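Local coordinates for CdnC (Chryseobacterium gregarium DSM 19109, PDB 7MGV), which probably uses ATP to install omega-ester macrocycles, single and bicyclic, in a ribosomally made multicore precursor peptide, as a graspetide ATP-grasp ligase, at residues Gln151-Pro163 / Glu307-Gly319. Residues are numbered along the deposited sequence; the frame is centred on the assembly and turned at random.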
loop_
_atom_site.group_PDB
_atom_site.type_symbol
_atom_site.label_atom_id
_atom_site.label_comp_id
_atom_site.label_asym_id
_atom_site.label_seq_id
_atom_site.Cartn_x
_atom_site.Cartn_y
_atom_site.Cartn_z
ATOM N N GLN A 151 12.412 -5.076 -5.453
ATOM C CA GLN A 151 13.398 -5.813 -4.668
ATOM C C GLN A 151 14.557 -6.267 -5.545
ATOM O O GLN A 151 15.728 -6.051 -5.210
ATOM C CB GLN A 151 12.752 -7.022 -3.991
ATOM C CG GLN A 151 11.756 -6.696 -2.901
ATOM C CD GLN A 151 11.090 -7.942 -2.352
ATOM O OE1 GLN A 151 11.649 -9.038 -2.416
ATOM N NE2 GLN A 151 9.888 -7.780 -1.813
ATOM N N LEU A 152 14.244 -6.894 -6.682
ATOM C CA LEU A 152 15.297 -7.389 -7.562
ATOM C C LEU A 152 16.126 -6.245 -8.137
ATOM O O LEU A 152 17.359 -6.330 -8.186
ATOM C CB LEU A 152 14.691 -8.240 -8.677
ATOM C CG LEU A 152 14.086 -9.565 -8.205
ATOM C CD1 LEU A 152 13.428 -10.317 -9.354
ATOM C CD2 LEU A 152 15.148 -10.426 -7.535
ATOM N N LYS A 153 15.472 -5.159 -8.559
ATOM C CA LYS A 153 16.204 -4.030 -9.128
ATOM C C LYS A 153 17.136 -3.396 -8.099
ATOM O O LYS A 153 18.303 -3.106 -8.393
ATOM C CB LYS A 153 15.222 -2.997 -9.684
ATOM C CG LYS A 153 14.560 -3.426 -10.984
ATOM C CD LYS A 153 13.512 -2.427 -11.447
ATOM C CE LYS A 153 12.956 -2.812 -12.811
ATOM N NZ LYS A 153 11.851 -1.913 -13.245
ATOM N N ILE A 154 16.641 -3.184 -6.878
ATOM C CA ILE A 154 17.460 -2.581 -5.832
ATOM C C ILE A 154 18.618 -3.498 -5.462
ATOM O O ILE A 154 19.756 -3.042 -5.299
ATOM C CB ILE A 154 16.589 -2.237 -4.609
ATOM C CG1 ILE A 154 15.713 -1.017 -4.905
ATOM C CG2 ILE A 154 17.452 -1.984 -3.384
ATOM C CD1 ILE A 154 14.927 -0.524 -3.709
ATOM N N ALA A 155 18.356 -4.803 -5.334
ATOM C CA ALA A 155 19.426 -5.736 -5.001
ATOM C C ALA A 155 20.492 -5.758 -6.089
ATOM O O ALA A 155 21.690 -5.831 -5.793
ATOM C CB ALA A 155 18.853 -7.135 -4.776
ATOM N N ASP A 156 20.077 -5.687 -7.356
ATOM C CA ASP A 156 21.051 -5.611 -8.439
ATOM C C ASP A 156 21.862 -4.323 -8.357
ATOM O O ASP A 156 23.075 -4.329 -8.594
ATOM C CB ASP A 156 20.345 -5.718 -9.790
ATOM C CG ASP A 156 21.287 -5.496 -10.957
ATOM O OD1 ASP A 156 22.286 -6.239 -11.064
ATOM O OD2 ASP A 156 21.031 -4.578 -11.764
ATOM N N LYS A 157 21.210 -3.207 -8.015
ATOM C CA LYS A 157 21.926 -1.938 -7.910
ATOM C C LYS A 157 22.946 -1.963 -6.777
ATOM O O LYS A 157 24.037 -1.395 -6.905
ATOM C CB LYS A 157 20.939 -0.791 -7.707
ATOM C CG LYS A 157 20.400 -0.200 -8.994
ATOM C CD LYS A 157 19.503 0.989 -8.704
ATOM C CE LYS A 157 18.887 1.540 -9.976
ATOM N NZ LYS A 157 17.848 2.563 -9.678
ATOM N N ILE A 158 22.608 -2.610 -5.660
ATOM C CA ILE A 158 23.517 -2.659 -4.517
ATOM C C ILE A 158 24.764 -3.471 -4.844
ATOM O O ILE A 158 25.842 -3.221 -4.290
ATOM C CB ILE A 158 22.776 -3.225 -3.290
ATOM C CG1 ILE A 158 21.623 -2.306 -2.899
ATOM C CG2 ILE A 158 23.716 -3.405 -2.107
ATOM C CD1 ILE A 158 20.661 -2.942 -1.945
ATOM N N GLY A 159 24.653 -4.432 -5.755
ATOM C CA GLY A 159 25.747 -5.332 -6.072
ATOM C C GLY A 159 25.417 -6.794 -5.880
ATOM O O GLY A 159 26.262 -7.647 -6.185
ATOM N N PHE A 160 24.228 -7.123 -5.381
ATOM C CA PHE A 160 23.814 -8.514 -5.292
ATOM C C PHE A 160 23.758 -9.130 -6.681
ATOM O O PHE A 160 23.372 -8.475 -7.655
ATOM C CB PHE A 160 22.434 -8.629 -4.641
ATOM C CG PHE A 160 22.433 -8.439 -3.151
ATOM C CD1 PHE A 160 22.874 -9.444 -2.305
ATOM C CD2 PHE A 160 21.956 -7.263 -2.594
ATOM C CE1 PHE A 160 22.859 -9.272 -0.931
ATOM C CE2 PHE A 160 21.938 -7.084 -1.222
ATOM C CZ PHE A 160 22.388 -8.090 -0.390
ATOM N N LYS A 161 24.153 -10.395 -6.771
ATOM C CA LYS A 161 23.848 -11.181 -7.955
ATOM C C LYS A 161 22.431 -11.724 -7.833
ATOM O O LYS A 161 22.070 -12.292 -6.798
ATOM C CB LYS A 161 24.853 -12.320 -8.124
ATOM C CG LYS A 161 26.294 -11.852 -8.186
ATOM C CD LYS A 161 26.493 -10.857 -9.323
ATOM C CE LYS A 161 27.436 -9.732 -8.921
ATOM N NZ LYS A 161 28.727 -10.266 -8.417
ATOM N N ILE A 162 21.628 -11.523 -8.874
ATOM C CA ILE A 162 20.254 -12.014 -8.881
ATOM C C ILE A 162 20.096 -12.942 -10.079
ATOM O O ILE A 162 20.848 -12.815 -11.058
ATOM C CB ILE A 162 19.251 -10.852 -8.927
ATOM C CG1 ILE A 162 19.356 -10.097 -10.258
ATOM C CG2 ILE A 162 19.453 -9.906 -7.745
ATOM C CD1 ILE A 162 18.174 -9.191 -10.531
ATOM N N PRO A 163 19.166 -13.892 -10.048
ATOM C CA PRO A 163 18.980 -14.760 -11.213
ATOM C C PRO A 163 18.425 -13.976 -12.389
ATOM O O PRO A 163 17.788 -12.932 -12.227
ATOM C CB PRO A 163 17.970 -15.809 -10.728
ATOM C CG PRO A 163 17.897 -15.649 -9.244
ATOM C CD PRO A 163 18.232 -14.226 -8.961
ATOM N N GLU A 307 29.108 -23.043 -7.804
ATOM C CA GLU A 307 30.266 -22.178 -7.984
ATOM C C GLU A 307 30.446 -21.189 -6.838
ATOM O O GLU A 307 31.239 -20.251 -6.968
ATOM C CB GLU A 307 30.160 -21.425 -9.314
ATOM C CG GLU A 307 30.128 -22.326 -10.539
ATOM C CD GLU A 307 28.726 -22.790 -10.894
ATOM O OE1 GLU A 307 27.806 -22.598 -10.072
ATOM O OE2 GLU A 307 28.545 -23.348 -11.996
ATOM N N ASP A 308 29.717 -21.380 -5.737
ATOM C CA ASP A 308 29.892 -20.612 -4.502
ATOM C C ASP A 308 29.630 -19.121 -4.700
ATOM O O ASP A 308 30.233 -18.282 -4.026
ATOM C CB ASP A 308 31.284 -20.834 -3.903
ATOM C CG ASP A 308 31.355 -22.083 -3.042
ATOM O OD1 ASP A 308 30.602 -22.169 -2.048
ATOM O OD2 ASP A 308 32.161 -22.981 -3.361
ATOM N N GLU A 309 28.731 -18.771 -5.613
ATOM C CA GLU A 309 28.272 -17.396 -5.747
ATOM C C GLU A 309 26.910 -17.251 -5.082
ATOM O O GLU A 309 26.086 -18.169 -5.118
ATOM C CB GLU A 309 28.197 -16.961 -7.213
ATOM C CG GLU A 309 27.903 -18.073 -8.198
ATOM C CD GLU A 309 28.105 -17.638 -9.637
ATOM O OE1 GLU A 309 27.931 -18.478 -10.545
ATOM O OE2 GLU A 309 28.439 -16.454 -9.858
ATOM N N TYR A 310 26.684 -16.094 -4.469
ATOM C CA TYR A 310 25.502 -15.848 -3.655
ATOM C C TYR A 310 24.449 -15.135 -4.495
ATOM O O TYR A 310 24.724 -14.083 -5.081
ATOM C CB TYR A 310 25.864 -15.022 -2.420
ATOM C CG TYR A 310 26.645 -15.797 -1.379
ATOM C CD1 TYR A 310 27.941 -16.232 -1.632
ATOM C CD2 TYR A 310 26.086 -16.094 -0.143
ATOM C CE1 TYR A 310 28.654 -16.943 -0.685
ATOM C CE2 TYR A 310 26.794 -16.802 0.810
ATOM C CZ TYR A 310 28.077 -17.225 0.534
ATOM O OH TYR A 310 28.781 -17.930 1.482
ATOM N N TYR A 311 23.246 -15.707 -4.547
ATOM C CA TYR A 311 22.139 -15.169 -5.324
ATOM C C TYR A 311 21.050 -14.698 -4.371
ATOM O O TYR A 311 20.538 -15.488 -3.568
ATOM C CB TYR A 311 21.579 -16.218 -6.284
ATOM C CG TYR A 311 22.407 -16.443 -7.528
ATOM C CD1 TYR A 311 23.541 -17.244 -7.496
ATOM C CD2 TYR A 311 22.048 -15.865 -8.738
ATOM C CE1 TYR A 311 24.298 -17.457 -8.631
ATOM C CE2 TYR A 311 22.799 -16.072 -9.880
ATOM C CZ TYR A 311 23.922 -16.869 -9.820
ATOM O OH TYR A 311 24.673 -17.078 -10.953
ATOM N N PHE A 312 20.715 -13.414 -4.459
ATOM C CA PHE A 312 19.556 -12.870 -3.768
ATOM C C PHE A 312 18.285 -13.354 -4.453
ATOM O O PHE A 312 18.203 -13.386 -5.685
ATOM C CB PHE A 312 19.632 -11.339 -3.778
ATOM C CG PHE A 312 18.439 -10.651 -3.177
ATOM C CD1 PHE A 312 17.345 -10.311 -3.960
ATOM C CD2 PHE A 312 18.425 -10.311 -1.835
ATOM C CE1 PHE A 312 16.253 -9.668 -3.410
ATOM C CE2 PHE A 312 17.334 -9.667 -1.280
ATOM C CZ PHE A 312 16.248 -9.343 -2.069
ATOM N N ILE A 313 17.286 -13.739 -3.660
ATOM C CA ILE A 313 16.017 -14.228 -4.179
ATOM C C ILE A 313 14.883 -13.253 -3.881
ATOM O O ILE A 313 14.171 -12.821 -4.788
ATOM C CB ILE A 313 15.701 -15.636 -3.626
ATOM C CG1 ILE A 313 16.851 -16.595 -3.939
ATOM C CG2 ILE A 313 14.394 -16.158 -4.204
ATOM C CD1 ILE A 313 17.200 -16.675 -5.413
ATOM N N GLU A 314 14.712 -12.888 -2.613
ATOM C CA GLU A 314 13.701 -11.916 -2.215
ATOM C C GLU A 314 13.924 -11.554 -0.755
ATOM O O GLU A 314 14.649 -12.236 -0.025
ATOM C CB GLU A 314 12.279 -12.448 -2.423
ATOM C CG GLU A 314 11.853 -13.505 -1.422
ATOM C CD GLU A 314 10.374 -13.827 -1.518
ATOM O OE1 GLU A 314 9.551 -12.897 -1.385
ATOM O OE2 GLU A 314 10.033 -15.010 -1.731
ATOM N N ILE A 315 13.290 -10.464 -0.340
ATOM C CA ILE A 315 13.268 -10.032 1.050
ATOM C C ILE A 315 11.812 -9.926 1.480
ATOM O O ILE A 315 10.992 -9.325 0.775
ATOM C CB ILE A 315 14.005 -8.692 1.244
ATOM C CG1 ILE A 315 13.734 -8.125 2.640
ATOM C CG2 ILE A 315 13.607 -7.691 0.166
ATOM C CD1 ILE A 315 14.631 -6.967 3.009
ATOM N N ASN A 316 11.487 -10.528 2.620
ATOM C CA ASN A 316 10.134 -10.501 3.165
ATOM C C ASN A 316 10.135 -9.592 4.385
ATOM O O ASN A 316 10.775 -9.900 5.398
ATOM C CB ASN A 316 9.652 -11.907 3.521
ATOM C CG ASN A 316 8.170 -11.949 3.861
ATOM O OD1 ASN A 316 7.482 -10.929 3.823
ATOM N ND2 ASN A 316 7.674 -13.136 4.191
ATOM N N ALA A 317 9.423 -8.468 4.287
ATOM C CA ALA A 317 9.348 -7.532 5.401
ATOM C C ALA A 317 8.555 -8.093 6.575
ATOM O O ALA A 317 8.729 -7.621 7.704
ATOM C CB ALA A 317 8.729 -6.213 4.939
ATOM N N ALA A 318 7.696 -9.084 6.336
ATOM C CA ALA A 318 6.874 -9.681 7.381
ATOM C C ALA A 318 7.211 -11.150 7.608
ATOM O O ALA A 318 6.369 -11.903 8.108
ATOM C CB ALA A 318 5.388 -9.525 7.047
ATOM N N GLY A 319 8.420 -11.572 7.247
ATOM C CA GLY A 319 8.777 -12.972 7.381
ATOM C C GLY A 319 8.831 -13.404 8.838
ATOM O O GLY A 319 9.286 -12.665 9.713
HETATM O O HOH W 1 25.402 -11.348 -4.449
#
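The carbonyl oxygen of Lys161 accepts a hydrogen bond from Phe312 N (2.9 Å) and is also approached by Tyr311 CA in a weaker CA-H...O contact. It thereby joins the loop that leads from helix 148-158 to the ADP site of this ATP-grasp ligase onto strand 310-316, the outermost strand of the antiparallel sheet in which it pairs with 297-304. A water adds a second backbone link, accepting from Lys161 N and donating to Tyr310 O.

Phe312 packs between strand and helix. A chi1 of 176° turns its ring away from its own amide and onto the helix, where it receives Ala155 CB over one face, 3.9 Å from the centroid, a CH-pi contact for which the small methyl is well suited. Leu152 CD2 meets the ring edge, while the Phe160 ring lies oblique to it, planes at 43°; Leu289 of helix 280-293 also packs on Phe312. Gly159, the first residue past the helix, has a positive phi, which glycine adopts readily because it has no CB, and the chain then turns Phe160 back toward the strand.

At the far end of the strand the extended side chain of Gln151 brings its amide to the backbone. Ile315 N donates to OE1 in an almost straight bond (172°), although it sits above the carbonyl plane, and NE2 is held by Leu145 O, so each polar atom of the buried amide has a hydrogen-bond partner. Ile315 CG2 packs on Gln151 CD at 3.6 Å.

Pro163, whose side chain touches ADP, has its rigid ring set against the strand: CD lies 3.4 Å from Phe312 O, and CG rests on Ile313 CD1 at 4.0 Å.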